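Local coordinates for IMC sub-compartment protein ISP3 (Toxoplasma gondii, PDB 4CHJ), which probably acts in the parasite's replication by endodyogeny as a pleckstrin-homology-fold protein of a sub-compartment of the inner membrane complex, at residues C136-S139 with F140-E144; N40-E43 with A44-M48; E33-D36 with N37-R41. All coordinates share one frame; numbering follows the deposited sequence.

Overall arrangement
Contacts 3 and 2 follow one another on helix 32-44 and share Asn-40 and Arg-41. Their centres are 9 Å apart. Contact 3 lies within helix 32-44, from near its start, and contact 2 takes the chain out of the helix into strand 46-51. Contact 1 lies on helix 131-149, the C-terminal helix of the pleckstrin homology fold. Contacts 1 and 3 touch: Cys-136 CB comes to 3.3 Å from Trp-38 CG, and Phe-137 CD1 to 3.5 Å from Trp-38 CZ2. Contact 2 does not reach contact 1; their nearest atoms are about 7 Å apart. Contact 1 is the buried one, about 7 Å from the chain centre, measured centre to centre.

Contact 1: residues C136-S139 with F140-E144; sequences CFVS and FLDDE
Phe-137 and Leu-141 meet one turn apart on helix 131-149, and Phe-140 flanks the same ring. The leucine lies over one face of the Phe-137 ring. Its CG sits 4.0 Å from the Phe-137 ring centroid, 14° off the normal, which makes a CH-pi contact. The methyl Leu-141 CD1 makes the closest approach between the two side chains, 3.4 Å from Phe-137 CE2, while Leu-141 CD2 rests by Phe-137 CE1 and CZ. Phe-137 has CG anti to its backbone N (chi1 -179°), which carries the ring forward along the helix to the leucine. Phe-140 meets the same ring differently. Phe-137 CD1 lies near the plane of the Phe-140 ring, at its edge, 4.1 Å from Phe-140 CD2. One face of the Phe-140 ring takes Glu-144 CG. Backbone bonds run alongside: Leu-141 N gives to Phe-137 O at 2.8 Å, and Phe-140 N to Cys-136 O at 2.8 Å. Beyond the contact, Phe-137 also meets the rings of Phe-126 and Phe-128, and Leu-141 packs on Val-90 and Phe-115. Phe-137, Phe-140 and Leu-141 are apolar and buried, consistent with packing inside the PH fold; Ser-139, Asp-142 and Asp-143 are partly exposed.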
loop_
_atom_site.group_PDB
_atom_site.type_symbol
_atom_site.label_atom_id
_atom_site.label_comp_id
_atom_site.label_asym_id
_atom_site.label_seq_id
_atom_site.Cartn_x
_atom_site.Cartn_y
_atom_site.Cartn_z
ATOM N N CYS A 136 -6.384 -4.292 3.916
ATOM C CA CYS A 136 -6.718 -2.971 4.460
ATOM C C CYS A 136 -5.992 -1.846 3.754
ATOM O O CYS A 136 -6.550 -0.761 3.546
ATOM C CB CYS A 136 -6.394 -2.901 5.952
ATOM S SG CYS A 136 -7.490 -3.921 6.958
ATOM N N PHE A 137 -4.717 -2.054 3.451
ATOM C CA PHE A 137 -3.948 -1.011 2.799
ATOM C C PHE A 137 -4.532 -0.820 1.410
ATOM O O PHE A 137 -4.772 0.309 0.965
ATOM C CB PHE A 137 -2.493 -1.407 2.762
ATOM C CG PHE A 137 -1.610 -0.397 2.135
ATOM C CD1 PHE A 137 -1.431 0.831 2.710
ATOM C CD2 PHE A 137 -0.930 -0.691 0.957
ATOM C CE1 PHE A 137 -0.615 1.770 2.116
ATOM C CE2 PHE A 137 -0.097 0.240 0.373
ATOM C CZ PHE A 137 0.066 1.465 0.958
ATOM N N VAL A 138 -4.934 -1.926 0.795
ATOM C CA VAL A 138 -5.616 -1.862 -0.493
ATOM C C VAL A 138 -6.900 -0.976 -0.424
ATOM O O VAL A 138 -7.135 -0.110 -1.292
ATOM C CB VAL A 138 -5.934 -3.286 -1.048
ATOM C CG1 VAL A 138 -6.813 -3.204 -2.291
ATOM C CG2 VAL A 138 -4.654 -4.027 -1.412
ATOM N N SER A 139 -7.691 -1.152 0.625
ATOM C CA SER A 139 -8.939 -0.396 0.775
ATOM C C SER A 139 -8.651 1.047 1.090
ATOM O O SER A 139 -9.325 1.937 0.591
ATOM C CB SER A 139 -9.802 -1.007 1.864
ATOM O OG SER A 139 -10.392 -2.196 1.382
ATOM N N PHE A 140 -7.630 1.287 1.900
ATOM C CA PHE A 140 -7.241 2.648 2.214
ATOM C C PHE A 140 -6.794 3.366 0.945
ATOM O O PHE A 140 -7.174 4.505 0.699
ATOM C CB PHE A 140 -6.117 2.641 3.250
ATOM C CG PHE A 140 -5.380 3.940 3.356
ATOM C CD1 PHE A 140 -6.028 5.084 3.772
ATOM C CD2 PHE A 140 -4.040 4.016 3.030
ATOM C CE1 PHE A 140 -5.353 6.282 3.868
ATOM C CE2 PHE A 140 -3.357 5.210 3.124
ATOM C CZ PHE A 140 -4.015 6.346 3.543
ATOM N N LEU A 141 -6.006 2.676 0.130
ATOM C CA LEU A 141 -5.518 3.232 -1.123
ATOM C C LEU A 141 -6.673 3.514 -2.065
ATOM O O LEU A 141 -6.682 4.515 -2.769
ATOM C CB LEU A 141 -4.515 2.287 -1.785
ATOM C CG LEU A 141 -3.128 2.218 -1.152
ATOM C CD1 LEU A 141 -2.177 1.426 -2.032
ATOM C CD2 LEU A 141 -2.588 3.613 -0.895
ATOM N N ASP A 142 -7.648 2.617 -2.077
ATOM C CA ASP A 142 -8.790 2.753 -2.958
ATOM C C ASP A 142 -9.568 4.020 -2.644
ATOM O O ASP A 142 -9.996 4.728 -3.549
ATOM C CB ASP A 142 -9.709 1.546 -2.810
ATOM C CG ASP A 142 -9.979 0.860 -4.124
ATOM O OD1 ASP A 142 -10.575 1.497 -5.015
ATOM O OD2 ASP A 142 -9.597 -0.319 -4.266
ATOM N N ASP A 143 -9.744 4.309 -1.361
ATOM C CA ASP A 143 -10.458 5.508 -0.953
ATOM C C ASP A 143 -9.734 6.771 -1.394
ATOM O O ASP A 143 -10.357 7.719 -1.859
ATOM C CB ASP A 143 -10.646 5.526 0.562
ATOM C CG ASP A 143 -11.538 4.412 1.047
ATOM O OD1 ASP A 143 -12.383 3.944 0.263
ATOM O OD2 ASP A 143 -11.393 4.001 2.214
ATOM N N GLU A 144 -8.416 6.772 -1.253
ATOM C CA GLU A 144 -7.605 7.936 -1.599
ATOM C C GLU A 144 -7.659 8.201 -3.077
ATOM O O GLU A 144 -7.777 9.333 -3.504
ATOM C CB GLU A 144 -6.168 7.710 -1.175
ATOM C CG GLU A 144 -6.024 7.606 0.326
ATOM C CD GLU A 144 -6.585 8.831 1.045
ATOM O OE1 GLU A 144 -6.557 9.936 0.442
ATOM O OE2 GLU A 144 -7.045 8.689 2.213
#

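Contact 2: residues N40-E43 with A44-M48; sequences NRYE and AGDTM
Arg-41 and Asp-46 form the charged part of this turn from helix to strand. Arg-41 NH1 gives a hydrogen bond to Asp-46 OD2 at 2.9 Å, within a salt bridge. The oxygen lies at the edge of the guanidinium, in its plane, and is met nearly along its C-O axis. The guanidinium and carboxylate planes stand 85° apart. The arginine chain bends at its third torsion (chi3 -78°), which folds the guanidinium back toward the aspartate. Arg-41 NH2 makes a second salt bridge, with Asp-133 OD1. The other carboxylate oxygen, Asp-46 OD1, accepts a weak bond from Thr-47 N, so both ends of the carboxylate are engaged.

The aromatic contact uses the same aspartate. Asp-46 CB stands over one face of the Tyr-42 ring, 3.6 Å from its centroid, in a CH-pi contact. Met-48 CG approaches Tyr-42 CE1 at 4.2 Å. At the far end of the ring, Tyr-42 OH donates to Thr-47 O at 2.8 Å, from above the carbonyl plane.

Backbone bonds close the helix. Ala-44 N gives to Asn-40 O at 3.1 Å, and Gly-45 N makes a weak bond to Tyr-42 O. Gly-45 leaves helical geometry with positive phi (105°). A side chain here would crowd the carbonyl oxygen of Ala-44, which explains a glycine at this position.

The turn joins helix 32-44 to strand 46-51, next to strand 57-65 in the sheet. Tyr-42 and Met-48 both pack on Leu-62 of that strand, and Asp-46 pairs with Leu-62 through the backbone. On the helix side the Tyr-42 ring meets that of Trp-38, while Asp-133 ties Arg-41 to helix 131-149.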
loop_
_atom_site.group_PDB
_atom_site.type_symbol
_atom_site.label_atom_id
_atom_site.label_comp_id
_atom_site.label_asym_id
_atom_site.label_seq_id
_atom_site.Cartn_x
_atom_site.Cartn_y
_atom_site.Cartn_z
ATOM N N ASN A 40 -5.825 2.534 12.865
ATOM C CA ASN A 40 -5.320 3.091 14.122
ATOM C C ASN A 40 -3.850 2.854 14.309
ATOM O O ASN A 40 -3.112 3.771 14.652
ATOM C CB ASN A 40 -6.066 2.493 15.317
ATOM C CG ASN A 40 -7.354 3.232 15.616
ATOM O OD1 ASN A 40 -7.390 4.477 15.611
ATOM N ND2 ASN A 40 -8.433 2.481 15.840
ATOM N N ARG A 41 -3.434 1.606 14.116
ATOM C CA ARG A 41 -2.012 1.247 14.123
ATOM C C ARG A 41 -1.108 2.092 13.235
ATOM O O ARG A 41 -0.052 2.575 13.683
ATOM C CB ARG A 41 -1.850 -0.205 13.746
ATOM C CG ARG A 41 -2.189 -1.101 14.898
ATOM C CD ARG A 41 -1.700 -2.497 14.671
ATOM N NE ARG A 41 -2.584 -3.214 13.765
ATOM C CZ ARG A 41 -2.195 -3.787 12.633
ATOM N NH1 ARG A 41 -0.924 -3.725 12.241
ATOM N NH2 ARG A 41 -3.079 -4.457 11.911
ATOM N N TYR A 42 -1.505 2.275 11.982
ATOM C CA TYR A 42 -0.621 2.938 11.007
ATOM C C TYR A 42 -0.705 4.458 11.073
ATOM O O TYR A 42 0.254 5.156 10.722
ATOM C CB TYR A 42 -0.879 2.401 9.591
ATOM C CG TYR A 42 -0.207 1.045 9.405
ATOM C CD1 TYR A 42 1.174 0.959 9.193
ATOM C CD2 TYR A 42 -0.916 -0.143 9.579
ATOM C CE1 TYR A 42 1.811 -0.270 9.098
ATOM C CE2 TYR A 42 -0.283 -1.380 9.478
ATOM C CZ TYR A 42 1.082 -1.434 9.242
ATOM O OH TYR A 42 1.709 -2.650 9.137
ATOM N N GLU A 43 -1.827 4.973 11.572
ATOM C CA GLU A 43 -1.898 6.382 11.968
ATOM C C GLU A 43 -0.924 6.647 13.116
ATOM O O GLU A 43 -0.277 7.703 13.169
ATOM C CB GLU A 43 -3.326 6.756 12.382
ATOM C CG GLU A 43 -4.234 7.081 11.201
ATOM C CD GLU A 43 -5.670 7.419 11.606
ATOM O OE1 GLU A 43 -6.134 6.942 12.671
ATOM O OE2 GLU A 43 -6.344 8.147 10.833
ATOM N N ALA A 44 -0.797 5.665 14.011
ATOM C CA ALA A 44 0.219 5.708 15.066
ATOM C C ALA A 44 1.623 5.515 14.496
ATOM O O ALA A 44 2.602 6.014 15.045
ATOM C CB ALA A 44 -0.066 4.637 16.119
ATOM N N GLY A 45 1.720 4.787 13.396
ATOM C CA GLY A 45 3.012 4.372 12.893
ATOM C C GLY A 45 3.223 2.914 13.192
ATOM O O GLY A 45 3.231 2.500 14.345
ATOM N N ASP A 46 3.352 2.111 12.151
ATOM C CA ASP A 46 3.577 0.684 12.350
ATOM C C ASP A 46 4.422 0.120 11.201
ATOM O O ASP A 46 4.648 0.792 10.190
ATOM C CB ASP A 46 2.233 -0.054 12.504
ATOM C CG ASP A 46 2.388 -1.464 13.052
ATOM O OD1 ASP A 46 3.388 -1.735 13.750
ATOM O OD2 ASP A 46 1.515 -2.312 12.767
ATOM N N THR A 47 4.919 -1.094 11.410
ATOM C CA THR A 47 6.019 -1.655 10.654
ATOM C C THR A 47 5.484 -2.374 9.408
ATOM O O THR A 47 4.421 -3.015 9.463
ATOM C CB THR A 47 6.825 -2.638 11.545
ATOM O OG1 THR A 47 7.790 -1.908 12.319
ATOM C CG2 THR A 47 7.545 -3.682 10.715
ATOM N N MET A 48 6.181 -2.186 8.277
ATOM C CA MET A 48 5.982 -2.985 7.063
ATOM C C MET A 48 7.309 -3.075 6.288
ATOM O O MET A 48 8.362 -2.678 6.803
ATOM C CB MET A 48 4.891 -2.366 6.199
ATOM C CG MET A 48 4.849 -0.849 6.283
ATOM S SD MET A 48 6.294 -0.079 5.519
ATOM C CE MET A 48 5.992 -0.531 3.805
#

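Contact 3: residues E33-D36 with N37-R41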
loop_
_atom_site.group_PDB
_atom_site.type_symbol
_atom_site.label_atom_id
_atom_site.label_comp_id
_atom_site.label_asym_id
_atom_site.label_seq_id
_atom_site.Cartn_x
_atom_site.Cartn_y
_atom_site.Cartn_z
ATOM N N GLU A 33 -14.069 -3.726 11.301
ATOM C CA GLU A 33 -13.296 -3.763 12.531
ATOM C C GLU A 33 -11.825 -3.951 12.230
ATOM O O GLU A 33 -10.974 -3.332 12.857
ATOM C CB GLU A 33 -13.773 -4.889 13.442
ATOM C CG GLU A 33 -15.101 -4.618 14.123
ATOM C CD GLU A 33 -15.013 -3.537 15.180
ATOM O OE1 GLU A 33 -15.203 -2.354 14.841
ATOM O OE2 GLU A 33 -14.765 -3.873 16.354
ATOM N N ALA A 34 -11.533 -4.824 11.277
ATOM C CA ALA A 34 -10.159 -5.054 10.879
ATOM C C ALA A 34 -9.546 -3.809 10.274
ATOM O O ALA A 34 -8.446 -3.427 10.636
ATOM C CB ALA A 34 -10.084 -6.207 9.902
ATOM N N PHE A 35 -10.282 -3.145 9.392
ATOM C CA PHE A 35 -9.812 -1.873 8.814
ATOM C C PHE A 35 -9.550 -0.814 9.879
ATOM O O PHE A 35 -8.542 -0.084 9.814
ATOM C CB PHE A 35 -10.783 -1.317 7.748
ATOM C CG PHE A 35 -10.267 -0.080 7.069
ATOM C CD1 PHE A 35 -9.356 -0.175 6.035
ATOM C CD2 PHE A 35 -10.585 1.168 7.552
ATOM C CE1 PHE A 35 -8.811 0.956 5.461
ATOM C CE2 PHE A 35 -10.058 2.304 6.970
ATOM C CZ PHE A 35 -9.165 2.197 5.928
ATOM N N ASP A 36 -10.470 -0.709 10.842
ATOM C CA ASP A 36 -10.385 0.322 11.886
ATOM C C ASP A 36 -9.152 0.119 12.755
ATOM O O ASP A 36 -8.474 1.090 13.141
ATOM C CB ASP A 36 -11.634 0.283 12.779
ATOM C CG ASP A 36 -12.855 0.862 12.112
ATOM O OD1 ASP A 36 -12.721 1.537 11.070
ATOM O OD2 ASP A 36 -13.963 0.642 12.647
ATOM N N ASN A 37 -8.891 -1.143 13.104
ATOM C CA ASN A 37 -7.638 -1.516 13.777
ATOM C C ASN A 37 -6.377 -1.196 12.920
ATOM O O ASN A 37 -5.482 -0.471 13.352
ATOM C CB ASN A 37 -7.650 -3.002 14.124
ATOM C CG ASN A 37 -6.377 -3.438 14.837
ATOM O OD1 ASN A 37 -6.048 -2.923 15.908
ATOM N ND2 ASN A 37 -5.640 -4.372 14.231
ATOM N N TRP A 38 -6.324 -1.750 11.713
ATOM C CA TRP A 38 -5.303 -1.378 10.766
ATOM C C TRP A 38 -5.098 0.153 10.794
ATOM O O TRP A 38 -3.991 0.645 11.086
ATOM C CB TRP A 38 -5.671 -1.877 9.363
ATOM C CG TRP A 38 -4.573 -1.681 8.393
ATOM C CD1 TRP A 38 -3.491 -2.489 8.204
ATOM C CD2 TRP A 38 -4.391 -0.564 7.554
ATOM N NE1 TRP A 38 -2.653 -1.947 7.280
ATOM C CE2 TRP A 38 -3.179 -0.753 6.866
ATOM C CE3 TRP A 38 -5.145 0.582 7.295
ATOM C CZ2 TRP A 38 -2.711 0.155 5.923
ATOM C CZ3 TRP A 38 -4.676 1.484 6.374
ATOM C CH2 TRP A 38 -3.464 1.268 5.696
ATOM N N MET A 39 -6.168 0.905 10.594
ATOM C CA MET A 39 -6.051 2.350 10.453
ATOM C C MET A 39 -5.449 3.012 11.688
ATOM O O MET A 39 -4.666 3.946 11.573
ATOM C CB MET A 39 -7.412 2.964 10.147
ATOM C CG MET A 39 -7.348 4.428 9.757
ATOM S SD MET A 39 -6.629 4.676 8.127
ATOM C CE MET A 39 -6.300 6.431 8.185
ATOM N N ASN A 40 -5.825 2.534 12.865
ATOM C CA ASN A 40 -5.320 3.091 14.122
ATOM C C ASN A 40 -3.850 2.854 14.309
ATOM O O ASN A 40 -3.112 3.771 14.652
ATOM C CB ASN A 40 -6.066 2.493 15.317
ATOM C CG ASN A 40 -7.354 3.232 15.616
ATOM O OD1 ASN A 40 -7.390 4.477 15.611
ATOM N ND2 ASN A 40 -8.433 2.481 15.840
ATOM N N ARG A 41 -3.434 1.606 14.116
ATOM C CA ARG A 41 -2.012 1.247 14.123
ATOM C C ARG A 41 -1.108 2.092 13.235
ATOM O O ARG A 41 -0.052 2.575 13.683
ATOM C CB ARG A 41 -1.850 -0.205 13.746
ATOM C CG ARG A 41 -2.189 -1.101 14.898
ATOM C CD ARG A 41 -1.700 -2.497 14.671
ATOM N NE ARG A 41 -2.584 -3.214 13.765
ATOM C CZ ARG A 41 -2.195 -3.787 12.633
ATOM N NH1 ARG A 41 -0.924 -3.725 12.241
ATOM N NH2 ARG A 41 -3.079 -4.457 11.911
#
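Helix 32-44, which leads into the first strand of the seven-stranded sheet, carries Phe-35, Trp-38 and Met-39 along one side. Phe-35 CE1 lies 4.1 Å from Trp-38 CE3. The Phe-35 ring and the six-membered ring of Trp-38 are oblique, with planes at 34° and centroids 5.8 Å apart. Both residues have CG anti to the backbone N (chi1 -175° for Phe-35 and -172° for Trp-38). Both rings thus lie beside their carbonyl carbons, and Phe-35 CE1 and Trp-38 CE3 meet about one turn apart. Met-39 lies beside the Phe-35 side chain and points the same way. Its SD reaches 4.2 Å from Phe-35 CZ and sits oblique to the ring, a Met-aromatic contact. In this PH fold the helix rests on the C-terminal helix 131-149. Phe-35 touches Phe-140 there, and Trp-38 touches Asp-133 and Cys-136, so the two rings face the helix-helix interface. Backbone i to i+4 bonds run along the same residues: Met-39 N gives to Phe-35 O at 2.7 Å, and Trp-38 N to Ala-34 O at 2.9 Å. Asn-37 N bonds to Glu-33 O at 3.0 Å. Asn-40 N bonds to Asp-36 O at 3.0 Å.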